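Local structure of Succinylglutamatedesuccinylase/aspartoacylase (Rhodobacter sphaeroides 2.4.1, 3CDX) at residues R116-D121 with S197-C202; L134-L139 with E204-V209. The protein probably hydrolyses carbon-nitrogen bonds in linear amides, as a metal-dependent enzyme of the succinylglutamate desuccinylase/aspartoacylase family. All coordinates share one frame; numbering follows the deposited sequence.

How the contacts relate
From the N terminus the chain first supplies residues 116-121, a loop ahead of helix 126-138, and then residues 134-139 at the end of that helix. It returns much later with residues 197-202 and 204-209, the start and the far end of helix 199-205. Contact 1 closes a loop of 75 residues and contact 2 one of 64. The two loops cross, since their segments alternate along the chain. Together they tie both ends of helix 199-205 to the 116-139 region. The contacts also touch directly: Cys202 CB lies 3.4 Å from Asp135 OD1. Contact 1 is the one near the calcium site.

Contact 1: residues R116-D121 with S197-C202; sequences RCFPGD and STFTSC
The Phe118 ring lies against the first turn of helix 199-205. Phe199 CB sits over one face of it, 4.0 Å from the ring centroid, a CH-pi contact. The two phenyl rings meet obliquely, with their planes at 53° and Phe118 CE2 3.6 Å from Phe199 CD1. Cys202 SG approaches the Phe118 ring obliquely, as a sulfur-aromatic contact, and reaches Phe118 CB at 3.4 Å. Phe199 has CG anti to its own backbone N (chi1 -179°), which carries its ring past Phe118 toward strand 144-148.

The backbone fixes the base of Phe118. Phe118 N donates to Ser197 O at 3.0 Å, and the same oxygen lies in plane at the ring edge. Both segments belong to the family's catalytic domain, and the contact stands beside its metal site. Thr198 is the N-cap of the helix: its OG1 accepts from Ser201 N. Ser201 OG in turn donates to Thr198 O. Thr198 O is also 3.6 Å from Phe118 CB, so the capped turn packs on the base of that side chain. With an alanine here in place of Phe118, Phe199 CB and Cys202 SG are likely to lose their aromatic partner, and a gap would open beside the first turn of helix 199-205.

Ser197 OG rests 3.4 Å from Arg116 CA. The Arg116 and Thr198 side chains lie side by side and point the same way, with Arg116 NH1 4.0 Å from Thr198 CG2. The Arg116 side chain is about 7 Å from the bound calcium ion and near that of His63, a calcium ligand. Arg123 of a second subunit bonds to Phe118 O through its NH2.

Contact 2: residues L134-L139 with E204-V209; sequences LDSVIL and ERRGIV
Arg206 grips the carboxylate of Asp135 side-on with two nitrogens in a salt bridge. Arg206 NE donates to Asp135 OD1 at 2.8 Å, nearly straight at 174°. Arg206 NH2 donates to Asp135 OD2 in a longer bond of 3.3 Å. Both oxygens lie close to the guanidinium plane, yet the nitrogens come in well out of the carboxylate plane, and the two planes stand 55° apart. Asp135 O lies over one face of the guanidinium. Arg206 NH2 also donates to the oxygen of a water at 3.0 Å, which makes a weak bond to Ser136 OG.

Asp135 sits in a wider pi-type turn near the end of helix 126-138, where Leu139 N bonds to Leu134 O. In the other segment, Gly207 is the first residue past helix 199-205 to leave helical angles. With its positive phi and Gly207 N bonded back to Glu204 O at 2.8 Å, it forms a Schellman motif. The contact therefore joins the C-terminal ends of two helices.

Arg206 is stretched out as far as NE, and its aliphatic part passes Leu139, with Arg206 CD 3.8 Å from Leu139 CD2. The Leu139 and Ile208 side chains run antiparallel past one another, with Leu139 CD1 3.8 Å from Ile208 CD1. Leu139 also packs on Leu57 of strand 55-60.

Contact 1: residues R116-D121 with S197-C202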
ATOM      1  N   ARG A 116       1.446 -20.825  10.458  1.00 32.43           N
ATOM      2  CA  ARG A 116       0.668 -20.586  11.650  1.00 34.00           C
ATOM      3  C   ARG A 116      -0.807 -20.884  11.321  1.00 34.29           C
ATOM      4  O   ARG A 116      -1.690 -20.476  12.100  1.00 33.82           O
ATOM      5  CB  ARG A 116       0.821 -19.118  12.133  1.00 34.65           C
ATOM      6  CG  ARG A 116       2.240 -18.656  12.435  1.00 37.13           C
ATOM      7  CD  ARG A 116       2.918 -19.543  13.487  1.00 43.49           C
ATOM      8  NE  ARG A 116       4.252 -19.082  13.883  1.00 47.01           N
ATOM      9  CZ  ARG A 116       5.409 -19.647  13.520  1.00 50.61           C
ATOM     10  NH1 ARG A 116       5.430 -20.708  12.722  1.00 51.24           N
ATOM     11  NH2 ARG A 116       6.563 -19.133  13.948  1.00 51.66           N
ATOM     12  N   CYS A 117      -1.057 -21.557  10.172  1.00 33.03           N
ATOM     13  CA  CYS A 117      -2.428 -21.799   9.650  1.00 33.75           C
ATOM     14  C   CYS A 117      -2.921 -23.256   9.662  1.00 33.34           C
ATOM     15  O   CYS A 117      -4.072 -23.523   9.313  1.00 33.44           O
ATOM     16  CB  CYS A 117      -2.605 -21.264   8.207  1.00 33.75           C
ATOM     17  SG  CYS A 117      -2.624 -19.480   8.067  1.00 34.10           S
ATOM     18  N   PHE A 118      -2.060 -24.199  10.020  1.00 33.15           N
ATOM     19  CA  PHE A 118      -2.454 -25.605  10.015  1.00 32.48           C
ATOM     20  C   PHE A 118      -3.307 -25.946  11.251  1.00 33.14           C
ATOM     21  O   PHE A 118      -3.127 -25.325  12.312  1.00 32.27           O
ATOM     22  CB  PHE A 118      -1.223 -26.488   9.954  1.00 32.40           C
ATOM     23  CG  PHE A 118      -0.555 -26.503   8.599  1.00 31.19           C
ATOM     24  CD1 PHE A 118       0.447 -25.613   8.307  1.00 30.46           C
ATOM     25  CD2 PHE A 118      -0.957 -27.411   7.618  1.00 29.48           C
ATOM     26  CE1 PHE A 118       1.055 -25.612   7.071  1.00 29.79           C
ATOM     27  CE2 PHE A 118      -0.359 -27.429   6.376  1.00 29.18           C
ATOM     28  CZ  PHE A 118       0.656 -26.532   6.100  1.00 31.15           C
ATOM     29  N   PRO A 119      -4.203 -26.957  11.137  1.00 32.98           N
ATOM     30  CA  PRO A 119      -4.477 -27.806   9.969  1.00 33.09           C
ATOM     31  C   PRO A 119      -5.268 -27.158   8.801  1.00 33.46           C
ATOM     32  O   PRO A 119      -5.430 -27.793   7.747  1.00 33.87           O
ATOM     33  CB  PRO A 119      -5.224 -29.008  10.575  1.00 33.77           C
ATOM     34  CG  PRO A 119      -5.859 -28.471  11.839  1.00 34.13           C
ATOM     35  CD  PRO A 119      -4.978 -27.362  12.328  1.00 33.49           C
ATOM     36  N   GLY A 120      -5.749 -25.927   8.991  1.00 33.43           N
ATOM     37  CA  GLY A 120      -6.338 -25.142   7.920  1.00 33.77           C
ATOM     38  C   GLY A 120      -7.843 -25.276   7.810  1.00 34.37           C
ATOM     39  O   GLY A 120      -8.457 -26.114   8.471  1.00 34.53           O
ATOM     40  N   ASP A 121      -8.428 -24.490   6.906  1.00 33.87           N
ATOM     41  CA  ASP A 121      -9.876 -24.421   6.731  1.00 32.13           C
ATOM     42  C   ASP A 121     -10.122 -24.420   5.218  1.00 31.74           C
ATOM     43  O   ASP A 121      -9.642 -23.533   4.518  1.00 31.30           O
ATOM     44  CB  ASP A 121     -10.381 -23.137   7.433  1.00 32.63           C
ATOM     45  CG  ASP A 121     -11.878 -22.831   7.183  1.00 31.31           C
ATOM     46  OD1 ASP A 121     -12.589 -23.552   6.440  1.00 29.95           O
ATOM     47  OD2 ASP A 121     -12.330 -21.808   7.735  1.00 36.60           O
ATOM     48  N   SER A 197       0.656 -24.953  15.065  1.00 40.82           N
ATOM     49  CA  SER A 197      -0.083 -24.696  13.836  1.00 40.13           C
ATOM     50  C   SER A 197       0.849 -24.775  12.644  1.00 38.86           C
ATOM     51  O   SER A 197       0.531 -24.278  11.533  1.00 38.80           O
ATOM     52  CB  SER A 197      -0.752 -23.321  13.941  1.00 40.09           C
ATOM     53  OG  SER A 197       0.169 -22.396  14.506  1.00 44.21           O
ATOM     54  N   THR A 198       2.010 -25.389  12.871  1.00 36.94           N
ATOM     55  CA  THR A 198       2.945 -25.624  11.781  1.00 35.36           C
ATOM     56  C   THR A 198       2.558 -26.877  11.004  1.00 33.75           C
ATOM     57  O   THR A 198       1.791 -27.727  11.486  1.00 32.65           O
ATOM     58  CB  THR A 198       4.377 -25.829  12.287  1.00 35.50           C
ATOM     59  OG1 THR A 198       4.402 -27.017  13.075  1.00 34.73           O
ATOM     60  CG2 THR A 198       4.877 -24.610  13.099  1.00 34.01           C
ATOM     61  N   PHE A 199       3.125 -27.021   9.818  1.00 32.86           N
ATOM     62  CA  PHE A 199       2.964 -28.294   9.097  1.00 33.09           C
ATOM     63  C   PHE A 199       3.532 -29.485   9.871  1.00 33.59           C
ATOM     64  O   PHE A 199       2.924 -30.550   9.903  1.00 33.42           O
ATOM     65  CB  PHE A 199       3.598 -28.228   7.729  1.00 32.98           C
ATOM     66  CG  PHE A 199       3.453 -29.490   6.925  1.00 32.62           C
ATOM     67  CD1 PHE A 199       2.194 -29.957   6.541  1.00 31.54           C
ATOM     68  CD2 PHE A 199       4.589 -30.201   6.526  1.00 33.58           C
ATOM     69  CE1 PHE A 199       2.072 -31.118   5.756  1.00 33.50           C
ATOM     70  CE2 PHE A 199       4.480 -31.364   5.757  1.00 32.90           C
ATOM     71  CZ  PHE A 199       3.222 -31.815   5.360  1.00 34.47           C
ATOM     72  N   THR A 200       4.701 -29.321  10.482  1.00 34.02           N
ATOM     73  CA  THR A 200       5.307 -30.431  11.240  1.00 34.45           C
ATOM     74  C   THR A 200       4.374 -30.912  12.357  1.00 34.79           C
ATOM     75  O   THR A 200       4.244 -32.116  12.578  1.00 35.38           O
ATOM     76  CB  THR A 200       6.763 -30.127  11.745  1.00 34.74           C
ATOM     77  OG1 THR A 200       6.783 -28.952  12.568  1.00 35.03           O
ATOM     78  CG2 THR A 200       7.709 -29.880  10.571  1.00 34.88           C
ATOM     79  N   SER A 201       3.675 -29.987  13.023  1.00 35.25           N
ATOM     80  CA  SER A 201       2.757 -30.376  14.103  1.00 35.41           C
ATOM     81  C   SER A 201       1.602 -31.229  13.565  1.00 34.74           C
ATOM     82  O   SER A 201       1.075 -32.080  14.282  1.00 35.32           O
ATOM     83  CB  SER A 201       2.251 -29.164  14.905  1.00 35.48           C
ATOM     84  OG  SER A 201       1.322 -28.400  14.156  1.00 38.76           O
ATOM     85  N   CYS A 202       1.242 -31.022  12.297  1.00 33.53           N
ATOM     86  CA  CYS A 202       0.274 -31.878  11.613  1.00 33.01           C
ATOM     87  C   CYS A 202       0.821 -33.275  11.403  1.00 32.63           C
ATOM     88  O   CYS A 202       0.141 -34.249  11.695  1.00 32.68           O
ATOM     89  CB  CYS A 202      -0.108 -31.301  10.261  1.00 33.20           C
ATOM     90  SG  CYS A 202      -1.150 -29.900  10.397  1.00 34.90           S
TER

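Contact 2: residues L134-L139 with E204-V209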
ATOM      1  N   LEU A 134      -2.834 -29.660   2.101  1.00 27.55           N
ATOM      2  CA  LEU A 134      -1.595 -30.377   2.375  1.00 29.35           C
ATOM      3  C   LEU A 134      -1.757 -31.404   3.497  1.00 28.46           C
ATOM      4  O   LEU A 134      -1.252 -32.493   3.381  1.00 27.34           O
ATOM      5  CB  LEU A 134      -0.489 -29.420   2.705  1.00 29.30           C
ATOM      6  CG  LEU A 134       0.092 -28.846   1.438  1.00 33.42           C
ATOM      7  CD1 LEU A 134       0.406 -27.395   1.745  1.00 36.51           C
ATOM      8  CD2 LEU A 134       1.349 -29.678   0.963  1.00 33.31           C
ATOM      9  N   ASP A 135      -2.483 -31.019   4.549  1.00 30.03           N
ATOM     10  CA  ASP A 135      -2.733 -31.868   5.742  1.00 30.82           C
ATOM     11  C   ASP A 135      -3.779 -32.943   5.510  1.00 31.18           C
ATOM     12  O   ASP A 135      -3.594 -34.091   5.929  1.00 32.39           O
ATOM     13  CB  ASP A 135      -3.136 -31.034   6.964  1.00 30.65           C
ATOM     14  CG  ASP A 135      -3.647 -31.924   8.148  1.00 34.47           C
ATOM     15  OD1 ASP A 135      -2.842 -32.685   8.746  1.00 36.43           O
ATOM     16  OD2 ASP A 135      -4.851 -31.876   8.461  1.00 31.75           O
ATOM     17  N   SER A 136      -4.862 -32.596   4.830  1.00 30.99           N
ATOM     18  CA  SER A 136      -5.953 -33.543   4.610  1.00 31.38           C
ATOM     19  C   SER A 136      -5.828 -34.407   3.368  1.00 30.18           C
ATOM     20  O   SER A 136      -6.400 -35.462   3.331  1.00 30.56           O
ATOM     21  CB  SER A 136      -7.295 -32.792   4.556  1.00 31.50           C
ATOM     22  OG  SER A 136      -7.531 -32.255   5.841  1.00 36.90           O
ATOM     23  N   VAL A 137      -5.140 -33.944   2.332  1.00 29.29           N
ATOM     24  CA  VAL A 137      -5.095 -34.692   1.078  1.00 28.49           C
ATOM     25  C   VAL A 137      -3.727 -35.332   0.858  1.00 29.14           C
ATOM     26  O   VAL A 137      -3.625 -36.499   0.490  1.00 29.26           O
ATOM     27  CB  VAL A 137      -5.451 -33.781  -0.131  1.00 28.89           C
ATOM     28  CG1 VAL A 137      -5.347 -34.538  -1.473  1.00 25.40           C
ATOM     29  CG2 VAL A 137      -6.869 -33.150   0.059  1.00 29.24           C
ATOM     30  N   ILE A 138      -2.661 -34.564   1.051  1.00 29.02           N
ATOM     31  CA  ILE A 138      -1.325 -35.074   0.710  1.00 28.01           C
ATOM     32  C   ILE A 138      -0.737 -35.839   1.897  1.00 27.68           C
ATOM     33  O   ILE A 138      -0.351 -37.002   1.768  1.00 27.78           O
ATOM     34  CB  ILE A 138      -0.378 -33.901   0.228  1.00 28.23           C
ATOM     35  CG1 ILE A 138      -0.951 -33.228  -1.038  1.00 25.63           C
ATOM     36  CG2 ILE A 138       1.038 -34.393   0.024  1.00 26.76           C
ATOM     37  CD1 ILE A 138      -1.142 -34.164  -2.303  1.00 23.30           C
ATOM     38  N   LEU A 139      -0.696 -35.184   3.053  1.00 27.22           N
ATOM     39  CA  LEU A 139      -0.032 -35.751   4.258  1.00 26.86           C
ATOM     40  C   LEU A 139      -0.453 -37.175   4.724  1.00 27.68           C
ATOM     41  O   LEU A 139       0.419 -37.965   5.080  1.00 28.11           O
ATOM     42  CB  LEU A 139      -0.063 -34.752   5.408  1.00 25.25           C
ATOM     43  CG  LEU A 139       0.606 -35.149   6.706  1.00 25.58           C
ATOM     44  CD1 LEU A 139       2.073 -35.594   6.394  1.00 23.39           C
ATOM     45  CD2 LEU A 139       0.518 -34.026   7.760  1.00 24.54           C
ATOM     46  N   GLU A 204       3.133 -34.693  13.048  1.00 32.76           N
ATOM     47  CA  GLU A 204       3.255 -35.258  14.384  1.00 33.79           C
ATOM     48  C   GLU A 204       1.904 -35.710  14.916  1.00 33.93           C
ATOM     49  O   GLU A 204       1.785 -36.836  15.397  1.00 35.04           O
ATOM     50  CB  GLU A 204       3.988 -34.303  15.338  1.00 33.20           C
ATOM     51  CG  GLU A 204       5.533 -34.521  15.271  1.00 35.97           C
ATOM     52  CD  GLU A 204       6.365 -33.289  15.659  1.00 37.92           C
ATOM     53  OE1 GLU A 204       5.767 -32.333  16.177  1.00 35.21           O
ATOM     54  OE2 GLU A 204       7.626 -33.283  15.439  1.00 37.57           O
ATOM     55  N   ARG A 205       0.885 -34.873  14.782  1.00 34.10           N
ATOM     56  CA  ARG A 205      -0.458 -35.242  15.237  1.00 34.20           C
ATOM     57  C   ARG A 205      -0.952 -36.542  14.589  1.00 34.30           C
ATOM     58  O   ARG A 205      -1.597 -37.361  15.247  1.00 34.96           O
ATOM     59  CB  ARG A 205      -1.446 -34.116  14.966  1.00 34.55           C
ATOM     60  N   ARG A 206      -0.636 -36.735  13.312  1.00 33.47           N
ATOM     61  CA  ARG A 206      -0.981 -37.952  12.591  1.00 32.63           C
ATOM     62  C   ARG A 206      -0.032 -39.133  12.872  1.00 32.69           C
ATOM     63  O   ARG A 206      -0.191 -40.223  12.310  1.00 32.37           O
ATOM     64  CB  ARG A 206      -1.018 -37.650  11.091  1.00 33.14           C
ATOM     65  CG  ARG A 206      -2.232 -36.824  10.658  1.00 31.94           C
ATOM     66  CD  ARG A 206      -2.143 -36.339   9.167  1.00 32.01           C
ATOM     67  NE  ARG A 206      -3.299 -35.494   8.869  1.00 27.88           N
ATOM     68  CZ  ARG A 206      -4.523 -35.938   8.579  1.00 29.18           C
ATOM     69  NH1 ARG A 206      -4.756 -37.230   8.500  1.00 28.81           N
ATOM     70  NH2 ARG A 206      -5.523 -35.080   8.358  1.00 31.13           N
ATOM     71  N   GLY A 207       0.962 -38.924  13.736  1.00 32.64           N
ATOM     72  CA  GLY A 207       1.872 -40.007  14.122  1.00 31.90           C
ATOM     73  C   GLY A 207       2.781 -40.523  13.017  1.00 31.18           C
ATOM     74  O   GLY A 207       3.199 -41.681  13.032  1.00 31.81           O
ATOM     75  N   ILE A 208       3.068 -39.657  12.050  1.00 30.37           N
ATOM     76  CA  ILE A 208       3.998 -39.916  10.936  1.00 28.43           C
ATOM     77  C   ILE A 208       5.380 -39.411  11.373  1.00 28.11           C
ATOM     78  O   ILE A 208       5.468 -38.404  12.073  1.00 28.02           O
ATOM     79  CB  ILE A 208       3.483 -39.111   9.673  1.00 29.65           C
ATOM     80  CG1 ILE A 208       2.122 -39.666   9.202  1.00 28.33           C
ATOM     81  CG2 ILE A 208       4.523 -39.021   8.544  1.00 22.51           C
ATOM     82  CD1 ILE A 208       1.231 -38.652   8.461  1.00 27.96           C
ATOM     83  N   VAL A 209       6.450 -40.110  11.005  1.00 27.30           N
ATOM     84  CA  VAL A 209       7.813 -39.628  11.301  1.00 28.08           C
ATOM     85  C   VAL A 209       8.050 -38.267  10.616  1.00 27.51           C
ATOM     86  O   VAL A 209       7.850 -38.130   9.428  1.00 27.77           O
ATOM     87  CB  VAL A 209       8.890 -40.631  10.875  1.00 27.99           C
ATOM     88  CG1 VAL A 209      10.247 -40.062  11.107  1.00 28.61           C
ATOM     89  CG2 VAL A 209       8.719 -41.975  11.667  1.00 29.67           C
TER
HETATM   90  O   HOH W   1      -8.515 -34.955   7.825  1.00 49.44           O